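Local coordinates for protein inorganic pyrophosphatase (Ehrlichia chaffeensis, PDB 3LO0) that probably hydrolyses inorganic pyrophosphate to two phosphate ions with the help of magnesium, working as a homohexamer, at residues Ile37-Glu42 with Ile107-Val112; Ile43-Cys48 with Val95-Pro100. One frame throughout, in Å; residues are numbered along the deposited sequence.

Contact 1: residues Ile37-Glu42 with Ile107-Val112; sequences INVIIE and IRARPV
The amide of Asn38 and the guanidinium group of Arg108 rise from the same face of a two-strand ladder, their side chains running side by side and their planes turned 41° apart. Asn38 OD1 comes within 3.8 Å of Arg108 CG, a touch on the aliphatic stem, while ND2 bonds to the backbone carbonyl of Thr28. A bend in its chain leads the Arg108 group away, to a long, weak ion pair with Asp64 of a second subunit. The other face is apolar. Ile107 CG2, held between its own backbone N and carbonyl carbon (CG1 is the branch anti to N, chi1 -174°), lies 4.1 Å from Val39 CB and 4.0 Å from Ile41 CD1. Val39 CG2 meets Ala109 CB at 4.1 Å, and Ile37 CG1 spans from that methyl to Pro111 CD. Between the faces, Ile37 pairs with Ala109 and Val39 with Ile107 through four backbone hydrogen bonds, Ala109 N to Ile37 O being 2.8 Å long. With the non-hydrogen-bonded pair Asn38-Arg108 between them, these form an antiparallel ladder of the curled beta-sheet core characteristic of soluble family I pyrophosphatases.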
loop_
_atom_site.group_PDB
_atom_site.type_symbol
_atom_site.label_atom_id
_atom_site.label_comp_id
_atom_site.label_asym_id
_atom_site.label_seq_id
_atom_site.Cartn_x
_atom_site.Cartn_y
_atom_site.Cartn_z
ATOM N N ILE A 37 -11.899 -18.932 -19.970
ATOM C CA ILE A 37 -12.740 -19.012 -18.828
ATOM C C ILE A 37 -12.883 -17.648 -18.152
ATOM O O ILE A 37 -11.933 -16.841 -18.104
ATOM C CB ILE A 37 -12.196 -20.042 -17.829
ATOM C CG1 ILE A 37 -10.734 -19.799 -17.484
ATOM C CG2 ILE A 37 -12.380 -21.518 -18.388
ATOM C CD1 ILE A 37 -10.255 -20.595 -16.214
ATOM N N ASN A 38 -14.076 -17.401 -17.639
ATOM C CA ASN A 38 -14.279 -16.295 -16.753
ATOM C C ASN A 38 -13.909 -16.735 -15.361
ATOM O O ASN A 38 -14.354 -17.784 -14.871
ATOM C CB ASN A 38 -15.708 -15.802 -16.763
ATOM C CG ASN A 38 -16.103 -15.182 -18.069
ATOM O OD1 ASN A 38 -15.307 -14.512 -18.725
ATOM N ND2 ASN A 38 -17.363 -15.396 -18.454
ATOM N N VAL A 39 -13.115 -15.921 -14.686
ATOM C CA VAL A 39 -12.788 -16.220 -13.310
ATOM C C VAL A 39 -13.216 -15.057 -12.406
ATOM O O VAL A 39 -12.855 -13.895 -12.654
ATOM C CB VAL A 39 -11.278 -16.475 -13.154
ATOM C CG1 VAL A 39 -10.965 -16.890 -11.700
ATOM C CG2 VAL A 39 -10.799 -17.514 -14.192
ATOM N N ILE A 40 -13.994 -15.366 -11.377
ATOM C CA ILE A 40 -14.359 -14.370 -10.368
ATOM C C ILE A 40 -13.310 -14.420 -9.314
ATOM O O ILE A 40 -13.111 -15.466 -8.700
ATOM C CB ILE A 40 -15.727 -14.634 -9.725
ATOM C CG1 ILE A 40 -16.807 -14.391 -10.764
ATOM C CG2 ILE A 40 -15.913 -13.685 -8.503
ATOM C CD1 ILE A 40 -18.234 -14.481 -10.250
ATOM N N ILE A 41 -12.597 -13.316 -9.135
ATOM C CA ILE A 41 -11.517 -13.244 -8.168
ATOM C C ILE A 41 -12.071 -13.113 -6.741
ATOM O O ILE A 41 -12.971 -12.287 -6.469
ATOM C CB ILE A 41 -10.520 -12.098 -8.470
ATOM C CG1 ILE A 41 -9.837 -12.286 -9.848
ATOM C CG2 ILE A 41 -9.431 -12.040 -7.392
ATOM C CD1 ILE A 41 -9.144 -13.649 -10.008
ATOM N N GLU A 42 -11.550 -13.947 -5.858
ATOM C CA GLU A 42 -11.885 -13.902 -4.449
ATOM C C GLU A 42 -10.814 -13.249 -3.599
ATOM O O GLU A 42 -11.140 -12.505 -2.663
ATOM C CB GLU A 42 -12.113 -15.306 -3.924
ATOM C CG GLU A 42 -13.388 -15.904 -4.399
ATOM C CD GLU A 42 -13.498 -17.350 -4.027
ATOM O OE1 GLU A 42 -12.583 -18.118 -4.424
ATOM O OE2 GLU A 42 -14.497 -17.715 -3.353
ATOM N N ILE A 107 -12.232 -11.694 -14.424
ATOM C CA ILE A 107 -11.169 -11.636 -15.420
ATOM C C ILE A 107 -11.287 -12.792 -16.420
ATOM O O ILE A 107 -11.548 -13.951 -16.069
ATOM C CB ILE A 107 -9.777 -11.567 -14.769
ATOM C CG1 ILE A 107 -8.672 -11.351 -15.827
ATOM C CG2 ILE A 107 -9.538 -12.792 -13.903
ATOM C CD1 ILE A 107 -7.278 -10.980 -15.203
ATOM N N ARG A 108 -11.104 -12.447 -17.685
ATOM C CA ARG A 108 -11.069 -13.435 -18.742
ATOM C C ARG A 108 -9.664 -14.039 -18.794
ATOM O O ARG A 108 -8.625 -13.302 -18.938
ATOM C CB ARG A 108 -11.397 -12.774 -20.055
ATOM C CG ARG A 108 -12.757 -12.128 -20.099
ATOM C CD ARG A 108 -12.882 -11.279 -21.369
ATOM N NE ARG A 108 -12.165 -10.013 -21.203
ATOM C CZ ARG A 108 -12.140 -9.035 -22.106
ATOM N NH1 ARG A 108 -12.775 -9.171 -23.271
ATOM N NH2 ARG A 108 -11.480 -7.912 -21.841
ATOM N N ALA A 109 -9.608 -15.348 -18.594
ATOM C CA ALA A 109 -8.339 -16.042 -18.467
ATOM C C ALA A 109 -8.295 -17.257 -19.352
ATOM O O ALA A 109 -9.299 -17.657 -19.939
ATOM C CB ALA A 109 -8.075 -16.438 -17.013
ATOM N N ARG A 110 -7.106 -17.833 -19.467
ATOM C CA ARG A 110 -6.987 -19.106 -20.168
ATOM C C ARG A 110 -6.120 -20.033 -19.377
ATOM O O ARG A 110 -5.063 -19.630 -18.859
ATOM C CB ARG A 110 -6.516 -18.955 -21.604
ATOM C CG ARG A 110 -5.238 -18.223 -21.808
ATOM C CD ARG A 110 -4.924 -18.106 -23.336
ATOM N NE ARG A 110 -3.679 -17.357 -23.470
ATOM C CZ ARG A 110 -2.470 -17.854 -23.190
ATOM N NH1 ARG A 110 -1.405 -17.069 -23.278
ATOM N NH2 ARG A 110 -2.319 -19.127 -22.831
ATOM N N PRO A 111 -6.600 -21.261 -19.212
ATOM C CA PRO A 111 -5.873 -22.204 -18.414
ATOM C C PRO A 111 -4.598 -22.610 -19.124
ATOM O O PRO A 111 -4.572 -22.671 -20.355
ATOM C CB PRO A 111 -6.799 -23.407 -18.341
ATOM C CG PRO A 111 -7.665 -23.283 -19.527
ATOM C CD PRO A 111 -7.721 -21.891 -19.922
ATOM N N VAL A 112 -3.569 -22.893 -18.346
ATOM C CA VAL A 112 -2.339 -23.419 -18.895
ATOM C C VAL A 112 -1.852 -24.679 -18.207
ATOM O O VAL A 112 -0.847 -25.259 -18.627
ATOM C CB VAL A 112 -1.239 -22.366 -18.895
ATOM C CG1 VAL A 112 -1.688 -21.182 -19.774
ATOM C CG2 VAL A 112 -0.905 -21.908 -17.465
#

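Contact 2: residues Ile43-Cys48 with Val95-Pro100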
loop_
_atom_site.group_PDB
_atom_site.type_symbol
_atom_site.label_atom_id
_atom_site.label_comp_id
_atom_site.label_asym_id
_atom_site.label_seq_id
_atom_site.Cartn_x
_atom_site.Cartn_y
_atom_site.Cartn_z
ATOM N N ILE A 43 -9.550 -13.558 -3.915
ATOM C CA ILE A 43 -8.394 -13.082 -3.161
ATOM C C ILE A 43 -7.330 -12.559 -4.139
ATOM O O ILE A 43 -6.927 -13.270 -5.074
ATOM C CB ILE A 43 -7.764 -14.261 -2.356
ATOM C CG1 ILE A 43 -8.813 -14.857 -1.398
ATOM C CG2 ILE A 43 -6.509 -13.813 -1.618
ATOM C CD1 ILE A 43 -8.413 -16.120 -0.739
ATOM N N SER A 44 -6.842 -11.362 -3.874
ATOM C CA SER A 44 -5.876 -10.692 -4.740
ATOM C C SER A 44 -4.503 -11.270 -4.480
ATOM O O SER A 44 -4.194 -11.563 -3.346
ATOM C CB SER A 44 -5.868 -9.194 -4.433
ATOM O OG SER A 44 -7.150 -8.639 -4.587
ATOM N N GLN A 45 -3.647 -11.386 -5.491
ATOM C CA GLN A 45 -2.274 -11.821 -5.217
ATOM C C GLN A 45 -1.548 -10.760 -4.419
ATOM O O GLN A 45 -1.874 -9.573 -4.491
ATOM C CB GLN A 45 -1.495 -12.151 -6.502
ATOM C CG GLN A 45 -1.151 -11.006 -7.385
ATOM C CD GLN A 45 -0.436 -11.447 -8.683
ATOM O OE1 GLN A 45 -0.693 -12.521 -9.269
ATOM N NE2 GLN A 45 0.440 -10.587 -9.145
ATOM N N ASN A 46 -0.564 -11.211 -3.656
ATOM C CA ASN A 46 0.233 -10.335 -2.825
ATOM C C ASN A 46 -0.651 -9.485 -1.854
ATOM O O ASN A 46 -0.334 -8.322 -1.532
ATOM C CB ASN A 46 1.141 -9.448 -3.702
ATOM C CG ASN A 46 1.842 -10.207 -4.837
ATOM O OD1 ASN A 46 2.128 -9.602 -5.903
ATOM N ND2 ASN A 46 2.123 -11.501 -4.649
ATOM N N SER A 47 -1.784 -10.036 -1.431
ATOM C CA SER A 47 -2.626 -9.399 -0.404
ATOM C C SER A 47 -2.285 -9.927 0.979
ATOM O O SER A 47 -1.604 -10.949 1.112
ATOM C CB SER A 47 -4.110 -9.671 -0.689
ATOM O OG SER A 47 -4.433 -11.067 -0.638
ATOM N N CYS A 48 -2.820 -9.279 2.016
ATOM C CA CYS A 48 -2.704 -9.773 3.406
ATOM C C CYS A 48 -3.269 -11.199 3.494
ATOM O O CYS A 48 -4.002 -11.592 2.626
ATOM C CB CYS A 48 -3.440 -8.831 4.363
ATOM S SG CYS A 48 -2.807 -7.046 4.321
ATOM N N VAL A 95 -4.946 -17.196 -11.097
ATOM C CA VAL A 95 -4.664 -16.401 -12.272
ATOM C C VAL A 95 -3.402 -15.596 -12.035
ATOM O O VAL A 95 -3.392 -14.705 -11.219
ATOM C CB VAL A 95 -5.805 -15.461 -12.647
ATOM C CG1 VAL A 95 -5.531 -14.793 -14.022
ATOM C CG2 VAL A 95 -7.172 -16.230 -12.663
ATOM N N ALA A 96 -2.336 -15.931 -12.737
ATOM C CA ALA A 96 -1.103 -15.154 -12.644
ATOM C C ALA A 96 -1.340 -13.804 -13.288
ATOM O O ALA A 96 -2.045 -13.695 -14.281
ATOM C CB ALA A 96 0.037 -15.910 -13.340
ATOM N N SER A 97 -0.806 -12.728 -12.700
ATOM C CA SER A 97 -0.973 -11.443 -13.301
ATOM C C SER A 97 0.175 -10.485 -12.912
ATOM O O SER A 97 0.953 -10.783 -12.022
ATOM C CB SER A 97 -2.343 -10.871 -12.948
ATOM O OG SER A 97 -2.390 -10.444 -11.619
ATOM N N ARG A 98 0.288 -9.369 -13.614
ATOM C CA ARG A 98 1.380 -8.413 -13.358
ATOM C C ARG A 98 1.041 -7.542 -12.151
ATOM O O ARG A 98 1.935 -6.956 -11.513
ATOM C CB ARG A 98 1.601 -7.499 -14.583
ATOM C CG ARG A 98 2.123 -8.137 -15.862
ATOM C CD ARG A 98 2.595 -7.053 -16.923
ATOM N NE ARG A 98 1.514 -6.414 -17.700
ATOM C CZ ARG A 98 1.175 -5.120 -17.676
ATOM N NH1 ARG A 98 1.800 -4.231 -16.909
ATOM N NH2 ARG A 98 0.190 -4.685 -18.445
ATOM N N PHE A 99 -0.260 -7.407 -11.872
ATOM C CA PHE A 99 -0.766 -6.574 -10.762
ATOM C C PHE A 99 -1.935 -7.299 -10.087
ATOM O O PHE A 99 -2.656 -8.050 -10.753
ATOM C CB PHE A 99 -1.265 -5.233 -11.287
ATOM C CG PHE A 99 -0.171 -4.397 -11.884
ATOM C CD1 PHE A 99 0.746 -3.761 -11.058
ATOM C CD2 PHE A 99 -0.018 -4.301 -13.253
ATOM C CE1 PHE A 99 1.787 -2.996 -11.597
ATOM C CE2 PHE A 99 1.025 -3.529 -13.803
ATOM C CZ PHE A 99 1.916 -2.890 -12.973
ATOM N N PRO A 100 -2.152 -7.051 -8.794
ATOM C CA PRO A 100 -3.318 -7.690 -8.140
ATOM C C PRO A 100 -4.628 -7.263 -8.779
ATOM O O PRO A 100 -4.755 -6.132 -9.216
ATOM C CB PRO A 100 -3.257 -7.165 -6.689
ATOM C CG PRO A 100 -1.846 -6.717 -6.487
ATOM C CD PRO A 100 -1.326 -6.288 -7.840
HETATM O O HOH W 1 1.103 -14.228 -10.282
#
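Val95 comes closest to Gln45 through its backbone: its carbonyl O lies 4.0 Å from OE1 of the glutamine, whose side chain reaches across between the two loops. Beyond Ala96, Ser97 takes both ends of that amide. Gln45 NE2 donates to Ser97 O at 2.9 Å, coming from above the carbonyl plane (52° out of it), whereas Ser97 N gives only a weak bond to OE1, at 3.4 Å. A water donates to the same OE1 at 2.7 Å and weakly accepts from Ser97 N. Past CG the glutamine is extended (chi2 -177°), which carries its amide from the 43-48 loop to the serine backbone. This side-chain-to-backbone pairing joins two connections of the pyrophosphatase fold, one following strand 37-41 and the other strand 92-95; the backbone N of Gln45 also donates a hydrogen bond to Asn76 OD1. Ser97 OG donates onward within its own loop to Phe99 O, 2.6 Å away. Arg98 points off to a salt bridge with Asp136, and Phe99 packs against Cys48 of a second subunit. Pro100 then sets CB and CG against the carbonyl of Gln45, CG 3.5 Å from Gln45 O, while its CB meets Ser44 CB at 4.0 Å.

Overall arrangement
Contact 2 continues directly from contact 1 along the first chain segment: Ile43-Cys48 follows Ile37-Glu42 after the corner at Glu42, and in sequence contact 2 is nested within the loop closed by contact 1. Their centres are 13 Å apart. Val95 of contact 2 packs against contact 1, its CG2 lying 4.0 Å from Val39 CG1 and 4.2 Å from Ile41 CD1, so the apolar face of the ladder runs into the start of the 95-100 segment. The predicted active site is near both: the side chain of Tyr77, predicted to bind the substrate, is about 6 Å from that of Ile41 and about 7 Å from that of Val95. Both contacts also touch the second subunit of the hexamer.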